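Local structure of dehydroascorbate reductase (Chlamydomonas reinhardtii, 5XFT) at residues A[105-110]-A[167-172]; A[124-129]-A[178-183]; A[130-135]-A[144-149]; A[161-166]-A[205-210]. The protein probably catalyses the glutathione-dependent reduction of dehydroascorbate to ascorbate, as a DHAR-family member of the glutathione S-transferase superfamily. One frame throughout, in Å; residues are numbered along the deposited sequence.

Contact 1. Residues A[105-110]-A[167-172]; sequences PNFRAI and VALKHF
Ala168 and Leu169 are the two residues of 167-172 that meet 105-110, and Phe107 touches both. The short axes run nearly parallel, 18° between their directions, with a closest approach of 10.8 Å. Side chains therefore have to bridge the space between the backbones. Ala168 comes first. Ala168 CB lies in the ring plane of Phe107, at the rim, 3.7 Å from Phe107 CZ. Leu169 follows. The branch point Leu169 CG sits at the same ring's edge, 3.5 Å from Phe107 CD1. The leucine and the ring slide past each other in opposite directions. A chi1 of -76° sets Leu169 CG anti to the carbonyl carbon and beside the backbone N, at the ring's edge, with CD1 and CD2 branching from there. Leu169 CD2 packs 3.7 Å from Ile110 CG2, and the isoleucine side chain crosses the leucine at about a right angle. Leu169 CD1 also stays close to the ring, 3.9 Å from Phe107 CD1. Further along, Phe172 turns to Leu111 and Trp211. Trp211 also meets the Phe107 ring edge-to-face, and this ties helix 204-212 to the pair. With a leucine in place of Phe107, the rim that reaches both Ala168 and Leu169 would be missing, and a gap would probably open between the two helices. The contact joins helices 103-112 and 153-173 of the all-helical C-terminal domain of the GST fold. All four touching residues are buried, and the atoms that meet are all carbon. The pairing rests on shape and on exclusion of water, with no polar bond between the two segments.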
loop_
_atom_site.group_PDB
_atom_site.type_symbol
_atom_site.label_atom_id
_atom_site.label_comp_id
_atom_site.label_asym_id
_atom_site.label_seq_id
_atom_site.Cartn_x
_atom_site.Cartn_y
_atom_site.Cartn_z
ATOM N N PRO A 105 -2.018 -11.801 1.244
ATOM C CA PRO A 105 -2.821 -12.899 1.811
ATOM C C PRO A 105 -2.019 -13.901 2.622
ATOM O O PRO A 105 -2.500 -14.360 3.665
ATOM C CB PRO A 105 -3.444 -13.550 0.568
ATOM C CG PRO A 105 -3.506 -12.454 -0.432
ATOM C CD PRO A 105 -2.260 -11.647 -0.203
ATOM N N ASN A 106 -0.822 -14.281 2.164
ATOM C CA ASN A 106 -0.006 -15.230 2.918
ATOM C C ASN A 106 0.445 -14.619 4.233
ATOM O O ASN A 106 0.402 -15.268 5.282
ATOM C CB ASN A 106 1.216 -15.657 2.097
ATOM C CG ASN A 106 0.850 -16.469 0.869
ATOM O OD1 ASN A 106 -0.156 -17.175 0.852
ATOM N ND2 ASN A 106 1.666 -16.363 -0.169
ATOM N N PHE A 107 0.904 -13.367 4.181
ATOM C CA PHE A 107 1.342 -12.667 5.383
ATOM C C PHE A 107 0.206 -12.521 6.388
ATOM O O PHE A 107 0.413 -12.659 7.605
ATOM C CB PHE A 107 1.929 -11.315 4.969
ATOM C CG PHE A 107 1.706 -10.228 5.954
ATOM C CD1 PHE A 107 2.307 -10.274 7.203
ATOM C CD2 PHE A 107 0.927 -9.135 5.615
ATOM C CE1 PHE A 107 2.113 -9.270 8.104
ATOM C CE2 PHE A 107 0.731 -8.119 6.505
ATOM C CZ PHE A 107 1.323 -8.182 7.756
ATOM N N ARG A 108 -1.001 -12.267 5.899
ATOM C CA ARG A 108 -2.150 -12.206 6.786
ATOM C C ARG A 108 -2.482 -13.580 7.352
ATOM O O ARG A 108 -2.730 -13.709 8.554
ATOM C CB ARG A 108 -3.353 -11.619 6.051
ATOM C CG ARG A 108 -4.629 -11.657 6.870
ATOM C CD ARG A 108 -5.800 -11.147 6.076
ATOM N NE ARG A 108 -6.030 -11.962 4.893
ATOM C CZ ARG A 108 -6.886 -11.651 3.928
ATOM N NH1 ARG A 108 -7.592 -10.530 3.997
ATOM N NH2 ARG A 108 -7.023 -12.461 2.890
ATOM N N ALA A 109 -2.489 -14.617 6.510
ATOM C CA ALA A 109 -2.776 -15.957 7.008
ATOM C C ALA A 109 -1.757 -16.385 8.052
ATOM O O ALA A 109 -2.061 -17.207 8.925
ATOM C CB ALA A 109 -2.809 -16.956 5.851
ATOM N N ILE A 110 -0.542 -15.845 7.969
ATOM C CA ILE A 110 0.457 -16.087 8.999
ATOM C C ILE A 110 0.072 -15.367 10.283
ATOM O O ILE A 110 0.127 -15.944 11.376
ATOM C CB ILE A 110 1.847 -15.655 8.501
ATOM C CG1 ILE A 110 2.331 -16.590 7.390
ATOM C CG2 ILE A 110 2.844 -15.584 9.663
ATOM C CD1 ILE A 110 3.538 -16.079 6.672
ATOM N N VAL A 167 7.110 -5.124 9.080
ATOM C CA VAL A 167 6.883 -4.512 10.389
ATOM C C VAL A 167 6.070 -5.442 11.281
ATOM O O VAL A 167 6.488 -5.805 12.391
ATOM C CB VAL A 167 6.197 -3.145 10.235
ATOM C CG1 VAL A 167 5.731 -2.633 11.588
ATOM C CG2 VAL A 167 7.147 -2.149 9.586
ATOM N N ALA A 168 4.896 -5.851 10.798
ATOM C CA ALA A 168 3.991 -6.644 11.616
ATOM C C ALA A 168 4.583 -8.007 11.940
ATOM O O ALA A 168 4.464 -8.488 13.073
ATOM C CB ALA A 168 2.647 -6.800 10.908
ATOM N N LEU A 169 5.222 -8.650 10.960
ATOM C CA LEU A 169 5.785 -9.971 11.223
ATOM C C LEU A 169 6.930 -9.888 12.223
ATOM O O LEU A 169 7.039 -10.735 13.117
ATOM C CB LEU A 169 6.250 -10.624 9.926
ATOM C CG LEU A 169 5.171 -11.204 9.009
ATOM C CD1 LEU A 169 5.835 -11.871 7.821
ATOM C CD2 LEU A 169 4.278 -12.179 9.742
ATOM N N LYS A 170 7.780 -8.864 12.102
ATOM C CA LYS A 170 8.847 -8.693 13.082
ATOM C C LYS A 170 8.282 -8.450 14.474
ATOM O O LYS A 170 8.838 -8.928 15.470
ATOM C CB LYS A 170 9.767 -7.547 12.664
ATOM C CG LYS A 170 10.763 -7.112 13.731
ATOM C CD LYS A 170 11.722 -8.231 14.105
ATOM C CE LYS A 170 12.842 -7.717 15.000
ATOM N NZ LYS A 170 12.328 -7.100 16.256
ATOM N N HIS A 171 7.164 -7.727 14.570
ATOM C CA HIS A 171 6.654 -7.385 15.895
ATOM C C HIS A 171 5.912 -8.548 16.549
ATOM O O HIS A 171 6.101 -8.823 17.741
ATOM C CB HIS A 171 5.747 -6.164 15.811
ATOM C CG HIS A 171 5.097 -5.813 17.110
ATOM N ND1 HIS A 171 3.868 -6.311 17.487
ATOM C CD2 HIS A 171 5.512 -5.022 18.127
ATOM C CE1 HIS A 171 3.550 -5.836 18.678
ATOM N NE2 HIS A 171 4.529 -5.049 19.086
ATOM N N PHE A 172 5.058 -9.233 15.795
ATOM C CA PHE A 172 4.198 -10.265 16.358
ATOM C C PHE A 172 4.812 -11.657 16.338
ATOM O O PHE A 172 4.367 -12.525 17.100
ATOM C CB PHE A 172 2.869 -10.307 15.601
ATOM C CG PHE A 172 2.000 -9.101 15.829
ATOM C CD1 PHE A 172 1.349 -8.920 17.036
ATOM C CD2 PHE A 172 1.827 -8.157 14.834
ATOM C CE1 PHE A 172 0.547 -7.818 17.247
ATOM C CE2 PHE A 172 1.026 -7.055 15.040
ATOM C CZ PHE A 172 0.384 -6.885 16.248
#

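Contact 2. Residues A[124-129]-A[178-183]; sequences ALEEQL and PARFTA
Helix 118-138 passes a type I turn, Pro178 to Phe181, that leads into helix 182-193, and the CA atoms of Leu129 and Phe181 come within 7.8 Å. Glu126 and Arg180 form a salt bridge near the surface. Arg180 NH2 donates to Glu126 OE2 at 2.9 Å, nearly straight at 166°. The oxygen lies in the guanidinium plane, but the donor stands above the carboxylate plane, 67° out of it. A second, weak bond runs from Arg180 NH1 to Glu126 OE2 at 3.4 Å. Phe181 fills the buried side. Phe181 CE2 packs 3.8 Å from Leu129 CB, and Leu129 O lies over one ring face, toward the rim. Glu126 CG meets the ring edge 3.9 Å from Phe181 CZ, its chi1 of -160° setting CG anti to the backbone N. Were Glu126 an alanine, Arg180 would probably lose this mate and the Phe181 edge some of its cover. Phe181 is the N-cap residue of helix 182-193 and the centre of an inverse gamma turn. The arrangement is a type I turn that leads into a helix and packs against the neighbouring helix of the GST C-terminal domain.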
loop_
_atom_site.group_PDB
_atom_site.type_symbol
_atom_site.label_atom_id
_atom_site.label_comp_id
_atom_site.label_asym_id
_atom_site.label_seq_id
_atom_site.Cartn_x
_atom_site.Cartn_y
_atom_site.Cartn_z
ATOM N N ALA A 124 4.817 -20.309 1.313
ATOM C CA ALA A 124 4.256 -19.551 0.196
ATOM C C ALA A 124 4.706 -18.094 0.234
ATOM O O ALA A 124 5.094 -17.519 -0.797
ATOM C CB ALA A 124 2.733 -19.649 0.222
ATOM N N LEU A 125 4.659 -17.477 1.418
ATOM C CA LEU A 125 5.147 -16.111 1.567
ATOM C C LEU A 125 6.564 -15.987 1.039
ATOM O O LEU A 125 6.877 -15.056 0.283
ATOM C CB LEU A 125 5.097 -15.674 3.035
ATOM C CG LEU A 125 5.707 -14.290 3.271
ATOM C CD1 LEU A 125 4.845 -13.228 2.593
ATOM C CD2 LEU A 125 5.885 -13.981 4.749
ATOM N N GLU A 126 7.429 -16.936 1.400
ATOM C CA GLU A 126 8.822 -16.810 0.992
ATOM C C GLU A 126 8.981 -17.024 -0.511
ATOM O O GLU A 126 9.915 -16.493 -1.122
ATOM C CB GLU A 126 9.711 -17.772 1.783
ATOM C CG GLU A 126 11.184 -17.333 1.735
ATOM C CD GLU A 126 12.182 -18.476 1.598
ATOM O OE1 GLU A 126 12.218 -19.138 0.535
ATOM O OE2 GLU A 126 12.982 -18.662 2.538
ATOM N N GLU A 127 8.089 -17.802 -1.129
ATOM C CA GLU A 127 8.083 -17.842 -2.590
ATOM C C GLU A 127 7.732 -16.473 -3.181
ATOM O O GLU A 127 8.341 -16.037 -4.168
ATOM C CB GLU A 127 7.115 -18.914 -3.092
ATOM C CG GLU A 127 6.833 -18.811 -4.579
ATOM C CD GLU A 127 6.141 -20.035 -5.142
ATOM O OE1 GLU A 127 6.601 -20.532 -6.188
ATOM O OE2 GLU A 127 5.137 -20.497 -4.557
ATOM N N GLN A 128 6.759 -15.779 -2.587
ATOM C CA GLN A 128 6.406 -14.445 -3.072
ATOM C C GLN A 128 7.588 -13.487 -2.956
ATOM O O GLN A 128 7.967 -12.820 -3.933
ATOM C CB GLN A 128 5.200 -13.914 -2.295
ATOM C CG GLN A 128 3.944 -14.746 -2.462
ATOM C CD GLN A 128 3.267 -14.518 -3.794
ATOM O OE1 GLN A 128 3.119 -13.381 -4.239
ATOM N NE2 GLN A 128 2.844 -15.598 -4.437
ATOM N N LEU A 129 8.181 -13.405 -1.762
ATOM C CA LEU A 129 9.331 -12.530 -1.557
ATOM C C LEU A 129 10.486 -12.913 -2.470
ATOM O O LEU A 129 11.282 -12.056 -2.872
ATOM C CB LEU A 129 9.774 -12.582 -0.099
ATOM C CG LEU A 129 8.789 -12.045 0.934
ATOM C CD1 LEU A 129 9.353 -12.230 2.331
ATOM C CD2 LEU A 129 8.512 -10.583 0.657
ATOM N N PRO A 178 14.951 -12.172 5.371
ATOM C CA PRO A 178 16.304 -12.725 5.238
ATOM C C PRO A 178 17.262 -11.757 4.557
ATOM O O PRO A 178 16.886 -11.021 3.642
ATOM C CB PRO A 178 16.090 -13.985 4.394
ATOM C CG PRO A 178 14.690 -14.391 4.692
ATOM C CD PRO A 178 13.914 -13.124 4.930
ATOM N N ALA A 179 18.514 -11.763 5.025
ATOM C CA ALA A 179 19.545 -10.903 4.463
ATOM C C ALA A 179 19.921 -11.290 3.043
ATOM O O ALA A 179 20.532 -10.479 2.338
ATOM C CB ALA A 179 20.788 -10.930 5.350
ATOM N N ARG A 180 19.575 -12.501 2.606
ATOM C CA ARG A 180 19.880 -12.913 1.245
ATOM C C ARG A 180 18.982 -12.240 0.217
ATOM O O ARG A 180 19.399 -12.077 -0.936
ATOM C CB ARG A 180 19.769 -14.430 1.124
ATOM C CG ARG A 180 18.371 -14.953 1.299
ATOM C CD ARG A 180 18.332 -16.433 1.021
ATOM N NE ARG A 180 17.047 -16.838 0.472
ATOM C CZ ARG A 180 16.029 -17.261 1.210
ATOM N NH1 ARG A 180 16.152 -17.329 2.530
ATOM N NH2 ARG A 180 14.890 -17.611 0.628
ATOM N N PHE A 181 17.767 -11.846 0.600
ATOM C CA PHE A 181 16.920 -11.039 -0.270
ATOM C C PHE A 181 17.502 -9.637 -0.359
ATOM O O PHE A 181 16.893 -8.673 0.118
ATOM C CB PHE A 181 15.486 -10.980 0.252
ATOM C CG PHE A 181 14.750 -12.279 0.151
ATOM C CD1 PHE A 181 14.949 -13.125 -0.924
ATOM C CD2 PHE A 181 13.869 -12.662 1.147
ATOM C CE1 PHE A 181 14.268 -14.327 -1.010
ATOM C CE2 PHE A 181 13.195 -13.864 1.072
ATOM C CZ PHE A 181 13.394 -14.698 -0.010
ATOM N N THR A 182 18.690 -9.528 -0.955
ATOM C CA THR A 182 19.406 -8.260 -1.036
ATOM C C THR A 182 18.561 -7.179 -1.696
ATOM O O THR A 182 18.465 -6.047 -1.201
ATOM C CB THR A 182 20.707 -8.465 -1.812
ATOM O OG1 THR A 182 20.446 -9.287 -2.961
ATOM C CG2 THR A 182 21.748 -9.137 -0.940
ATOM N N ALA A 183 17.941 -7.521 -2.828
ATOM C CA ALA A 183 17.182 -6.540 -3.593
ATOM C C ALA A 183 15.959 -6.052 -2.829
ATOM O O ALA A 183 15.515 -4.916 -3.028
ATOM C CB ALA A 183 16.773 -7.135 -4.941
#

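Contact 3. Residues A[130-135]-A[144-149]; sequences AGMDDY and PLFGGQ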
loop_
_atom_site.group_PDB
_atom_site.type_symbol
_atom_site.label_atom_id
_atom_site.label_comp_id
_atom_site.label_asym_id
_atom_site.label_seq_id
_atom_site.Cartn_x
_atom_site.Cartn_y
_atom_site.Cartn_z
ATOM N N ALA A 130 10.602 -14.202 -2.798
ATOM C CA ALA A 130 11.633 -14.635 -3.732
ATOM C C ALA A 130 11.364 -14.088 -5.128
ATOM O O ALA A 130 12.269 -13.561 -5.782
ATOM C CB ALA A 130 11.717 -16.160 -3.754
ATOM N N GLY A 131 10.124 -14.209 -5.603
ATOM C CA GLY A 131 9.745 -13.634 -6.882
ATOM C C GLY A 131 10.079 -12.160 -6.990
ATOM O O GLY A 131 10.768 -11.735 -7.927
ATOM N N MET A 132 9.609 -11.371 -6.016
ATOM C CA MET A 132 9.893 -9.937 -6.032
ATOM C C MET A 132 11.392 -9.671 -6.007
ATOM O O MET A 132 11.899 -8.824 -6.755
ATOM C CB MET A 132 9.217 -9.253 -4.843
ATOM C CG MET A 132 7.706 -9.390 -4.826
ATOM S SD MET A 132 6.996 -8.931 -3.237
ATOM C CE MET A 132 7.551 -7.236 -3.084
ATOM N N ASP A 133 12.116 -10.398 -5.157
ATOM C CA ASP A 133 13.549 -10.178 -5.000
ATOM C C ASP A 133 14.297 -10.464 -6.299
ATOM O O ASP A 133 15.113 -9.651 -6.758
ATOM C CB ASP A 133 14.056 -11.052 -3.853
ATOM C CG ASP A 133 15.554 -11.049 -3.725
ATOM O OD1 ASP A 133 16.120 -10.014 -3.317
ATOM O OD2 ASP A 133 16.163 -12.094 -4.033
ATOM N N ASP A 134 14.018 -11.616 -6.914
ATOM C CA ASP A 134 14.626 -11.955 -8.197
ATOM C C ASP A 134 14.305 -10.904 -9.246
ATOM O O ASP A 134 15.194 -10.455 -9.978
ATOM C CB ASP A 134 14.147 -13.330 -8.666
ATOM C CG ASP A 134 14.610 -14.449 -7.759
ATOM O OD1 ASP A 134 15.512 -14.198 -6.928
ATOM O OD2 ASP A 134 14.084 -15.577 -7.888
ATOM N N TYR A 135 13.032 -10.498 -9.332
ATOM C CA TYR A 135 12.655 -9.503 -10.327
ATOM C C TYR A 135 13.460 -8.221 -10.148
ATOM O O TYR A 135 14.065 -7.717 -11.102
ATOM C CB TYR A 135 11.155 -9.209 -10.259
ATOM C CG TYR A 135 10.672 -8.404 -11.447
ATOM C CD1 TYR A 135 10.777 -7.016 -11.463
ATOM C CD2 TYR A 135 10.130 -9.030 -12.560
ATOM C CE1 TYR A 135 10.349 -6.277 -12.551
ATOM C CE2 TYR A 135 9.694 -8.295 -13.651
ATOM C CZ TYR A 135 9.808 -6.920 -13.641
ATOM O OH TYR A 135 9.379 -6.180 -14.720
ATOM N N PRO A 144 16.396 0.647 -8.373
ATOM C CA PRO A 144 16.051 -0.251 -7.257
ATOM C C PRO A 144 14.556 -0.480 -7.056
ATOM O O PRO A 144 14.185 -1.399 -6.308
ATOM C CB PRO A 144 16.665 0.459 -6.046
ATOM C CG PRO A 144 16.641 1.906 -6.415
ATOM C CD PRO A 144 16.768 1.997 -7.915
ATOM N N LEU A 145 13.693 0.309 -7.690
ATOM C CA LEU A 145 12.253 0.115 -7.606
ATOM C C LEU A 145 11.743 -0.629 -8.833
ATOM O O LEU A 145 12.415 -0.725 -9.861
ATOM C CB LEU A 145 11.530 1.456 -7.480
ATOM C CG LEU A 145 12.113 2.469 -6.507
ATOM C CD1 LEU A 145 11.323 3.746 -6.607
ATOM C CD2 LEU A 145 12.078 1.918 -5.095
ATOM N N PHE A 146 10.521 -1.150 -8.718
ATOM C CA PHE A 146 9.882 -1.774 -9.869
ATOM C C PHE A 146 9.736 -0.805 -11.032
ATOM O O PHE A 146 9.615 -1.245 -12.177
ATOM C CB PHE A 146 8.509 -2.328 -9.484
ATOM C CG PHE A 146 8.569 -3.519 -8.574
ATOM C CD1 PHE A 146 8.403 -3.370 -7.207
ATOM C CD2 PHE A 146 8.792 -4.791 -9.087
ATOM C CE1 PHE A 146 8.457 -4.461 -6.365
ATOM C CE2 PHE A 146 8.845 -5.891 -8.248
ATOM C CZ PHE A 146 8.678 -5.725 -6.884
ATOM N N GLY A 147 9.726 0.499 -10.759
ATOM C CA GLY A 147 9.680 1.501 -11.804
ATOM C C GLY A 147 11.033 2.149 -11.983
ATOM O O GLY A 147 11.134 3.353 -12.234
ATOM N N GLY A 148 12.084 1.347 -11.834
ATOM C CA GLY A 148 13.444 1.831 -11.946
ATOM C C GLY A 148 13.806 2.830 -10.873
ATOM O O GLY A 148 14.038 2.467 -9.717
ATOM N N GLN A 149 13.847 4.104 -11.245
ATOM C CA GLN A 149 14.270 5.151 -10.328
ATOM C C GLN A 149 13.112 5.808 -9.592
ATOM O O GLN A 149 13.341 6.455 -8.564
ATOM C CB GLN A 149 15.060 6.216 -11.093
ATOM C CG GLN A 149 16.472 5.792 -11.466
ATOM C CD GLN A 149 17.394 5.772 -10.264
ATOM O OE1 GLN A 149 17.273 6.605 -9.364
ATOM N NE2 GLN A 149 18.318 4.817 -10.240
#
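Phe146 reaches across to helix 118-138 and packs against Tyr135 and Met132. The tighter side is the aromatic pair. Tyr135 CD1 lies 3.8 Å from Phe146 CD2. The rings meet obliquely, with centroids 5.9 Å apart and planes 32° from each other. Tyr135 has CG anti to its backbone N (chi1 -168°), which extends the ring toward the loop. The phenylalanine comes to meet it with CG anti to its carbonyl carbon (chi1 -70°). Phe146 belongs to a type I turn, Leu145 to Gly148, in the connection between helices 118-138 and 153-173 of the GST C-terminal domain. Asp155, near the start of the second helix, holds this turn by accepting hydrogen bonds from the backbone N of Phe146 and of Gly147. The Met132 side is looser. Met132 CB stands 4.1 Å from Phe146 CZ, at the ring edge and near its plane. Here helix 182-193 helps fill the surroundings: Tyr187 meets Phe146 edge-to-face, and Leu184 touches Met132. Both Met132 and Phe146 are buried. Tyr135 is partly exposed and marks the solvent side, where its ring stacks with His139 and touches Val95 and Pro96.

Contact 4. Residues A[161-166]-A[205-210]; sequences KLYHAV and EAIIAG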
loop_
_atom_site.group_PDB
_atom_site.type_symbol
_atom_site.label_atom_id
_atom_site.label_comp_id
_atom_site.label_asym_id
_atom_site.label_seq_id
_atom_site.Cartn_x
_atom_site.Cartn_y
_atom_site.Cartn_z
ATOM N N LYS A 161 2.084 -3.268 1.137
ATOM C CA LYS A 161 1.937 -4.636 1.628
ATOM C C LYS A 161 3.245 -5.161 2.212
ATOM O O LYS A 161 3.247 -5.805 3.266
ATOM C CB LYS A 161 1.442 -5.547 0.510
ATOM C CG LYS A 161 0.181 -5.050 -0.157
ATOM C CD LYS A 161 -0.338 -6.029 -1.193
ATOM C CE LYS A 161 -1.502 -5.428 -1.967
ATOM N NZ LYS A 161 -2.090 -6.391 -2.947
ATOM N N LEU A 162 4.370 -4.879 1.554
ATOM C CA LEU A 162 5.658 -5.316 2.081
ATOM C C LEU A 162 5.985 -4.603 3.389
ATOM O O LEU A 162 6.541 -5.211 4.314
ATOM C CB LEU A 162 6.752 -5.075 1.041
ATOM C CG LEU A 162 8.178 -5.478 1.408
ATOM C CD1 LEU A 162 8.303 -6.984 1.507
ATOM C CD2 LEU A 162 9.153 -4.920 0.387
ATOM N N TYR A 163 5.656 -3.312 3.472
ATOM C CA TYR A 163 5.831 -2.550 4.706
ATOM C C TYR A 163 5.111 -3.227 5.866
ATOM O O TYR A 163 5.711 -3.523 6.914
ATOM C CB TYR A 163 5.295 -1.134 4.486
ATOM C CG TYR A 163 5.687 -0.097 5.518
ATOM C CD1 TYR A 163 6.791 -0.272 6.341
ATOM C CD2 TYR A 163 4.933 1.057 5.670
ATOM C CE1 TYR A 163 7.135 0.683 7.273
ATOM C CE2 TYR A 163 5.268 2.013 6.594
ATOM C CZ TYR A 163 6.365 1.826 7.398
ATOM O OH TYR A 163 6.689 2.791 8.323
ATOM N N HIS A 164 3.815 -3.496 5.679
ATOM C CA HIS A 164 3.046 -4.215 6.686
ATOM C C HIS A 164 3.671 -5.567 7.002
ATOM O O HIS A 164 3.717 -5.979 8.167
ATOM C CB HIS A 164 1.606 -4.399 6.214
ATOM C CG HIS A 164 0.750 -3.189 6.406
ATOM N ND1 HIS A 164 -0.349 -3.184 7.237
ATOM C CD2 HIS A 164 0.830 -1.946 5.877
ATOM C CE1 HIS A 164 -0.912 -1.990 7.212
ATOM N NE2 HIS A 164 -0.216 -1.219 6.394
ATOM N N ALA A 165 4.165 -6.268 5.979
ATOM C CA ALA A 165 4.697 -7.611 6.191
ATOM C C ALA A 165 5.914 -7.581 7.107
ATOM O O ALA A 165 5.955 -8.280 8.127
ATOM C CB ALA A 165 5.038 -8.265 4.850
ATOM N N VAL A 166 6.915 -6.762 6.774
ATOM C CA VAL A 166 8.133 -6.773 7.577
ATOM C C VAL A 166 7.862 -6.227 8.977
ATOM O O VAL A 166 8.282 -6.824 9.978
ATOM C CB VAL A 166 9.282 -6.024 6.863
ATOM C CG1 VAL A 166 9.564 -6.654 5.507
ATOM C CG2 VAL A 166 8.984 -4.545 6.697
ATOM N N GLU A 205 4.049 1.981 14.398
ATOM C CA GLU A 205 3.053 1.777 15.444
ATOM C C GLU A 205 1.655 1.796 14.864
ATOM O O GLU A 205 0.776 1.080 15.344
ATOM C CB GLU A 205 3.157 2.832 16.546
ATOM C CG GLU A 205 4.563 3.210 16.991
ATOM C CD GLU A 205 5.317 4.026 15.950
ATOM O OE1 GLU A 205 6.352 3.530 15.470
ATOM O OE2 GLU A 205 4.880 5.151 15.618
ATOM N N ALA A 206 1.413 2.641 13.860
ATOM C CA ALA A 206 0.121 2.603 13.188
ATOM C C ALA A 206 -0.153 1.211 12.634
ATOM O O ALA A 206 -1.265 0.689 12.768
ATOM C CB ALA A 206 0.066 3.658 12.082
ATOM N N ILE A 207 0.867 0.580 12.041
ATOM C CA ILE A 207 0.716 -0.782 11.531
ATOM C C ILE A 207 0.422 -1.751 12.672
ATOM O O ILE A 207 -0.503 -2.574 12.598
ATOM C CB ILE A 207 1.979 -1.202 10.755
ATOM C CG1 ILE A 207 2.303 -0.174 9.666
ATOM C CG2 ILE A 207 1.804 -2.594 10.168
ATOM C CD1 ILE A 207 3.614 -0.448 8.923
ATOM N N ILE A 208 1.217 -1.670 13.746
ATOM C CA ILE A 208 1.052 -2.576 14.878
ATOM C C ILE A 208 -0.339 -2.431 15.474
ATOM O O ILE A 208 -1.036 -3.422 15.710
ATOM C CB ILE A 208 2.144 -2.324 15.937
ATOM C CG1 ILE A 208 3.546 -2.484 15.343
ATOM C CG2 ILE A 208 1.962 -3.253 17.120
ATOM C CD1 ILE A 208 3.693 -3.695 14.472
ATOM N N ALA A 209 -0.764 -1.194 15.729
ATOM C CA ALA A 209 -2.085 -0.948 16.291
ATOM C C ALA A 209 -3.180 -1.424 15.349
ATOM O O ALA A 209 -4.195 -1.973 15.794
ATOM C CB ALA A 209 -2.255 0.539 16.603
ATOM N N GLY A 210 -3.000 -1.211 14.043
ATOM C CA GLY A 210 -3.969 -1.715 13.090
ATOM C C GLY A 210 -4.153 -3.215 13.204
ATOM O O GLY A 210 -5.280 -3.712 13.204
#
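Ile207 sends its two branches to two rings, CD1 to Tyr163 and CG2 to His164: CG1 is anti to the carbonyl carbon (chi1 -54°), which leaves CG2 anti to the backbone N, and the chain then runs extended to CD1. The contact joins helix 153-173 to helix 204-212 in the helical part of the GST fold. Both meetings are CH-pi contacts over a ring face. Ile207 CD1 sits above the centre of the Tyr163 ring, 3.7 Å from the centroid and only 8° off the normal. Ile207 CG2 is less centred over the His164 ring, 4.0 Å from its centroid and 23° off the normal. Both rings have polar partners outside the two segments. Tyr163 OH is hydrogen-bonded to Asp201, and His164 ND1 to the indole NE1 of Trp211, with a weak bond from His164 NE2 to the backbone O of Asp20. The two bonds of His164 probably fix the turn of its ring; the bond at Tyr163 OH fixes where that ring's end lies. The imidazole is close to Cys21 and Cys24 but not in contact with them; their CxxC spacing is reminiscent of thioredoxins. Ile207 CG2 comes nearest to the imidazole at His164 ND1, 3.7 Å away.

Overall arrangement
Contacts 1 and 4 both use helix 153-173, at successive segments, and their centres lie about 8 Å apart. Phe107 of contact 1 also packs on the backbone of 161-166. Contacts 2 and 3 share helix 118-138, with centres about 12 Å apart, and Asp133 reaches the start of helix 182-193. Contacts 1 and 2 meet through Asn106 and Ile110, and contacts 2 and 4 through Leu129 and Leu162. Contacts 3 and 4 do not touch. Along the chain contact 3 closes a short loop within the spans of contacts 1 and 2, which cross each other. Together they tie five helices of the C-terminal helical part into one body.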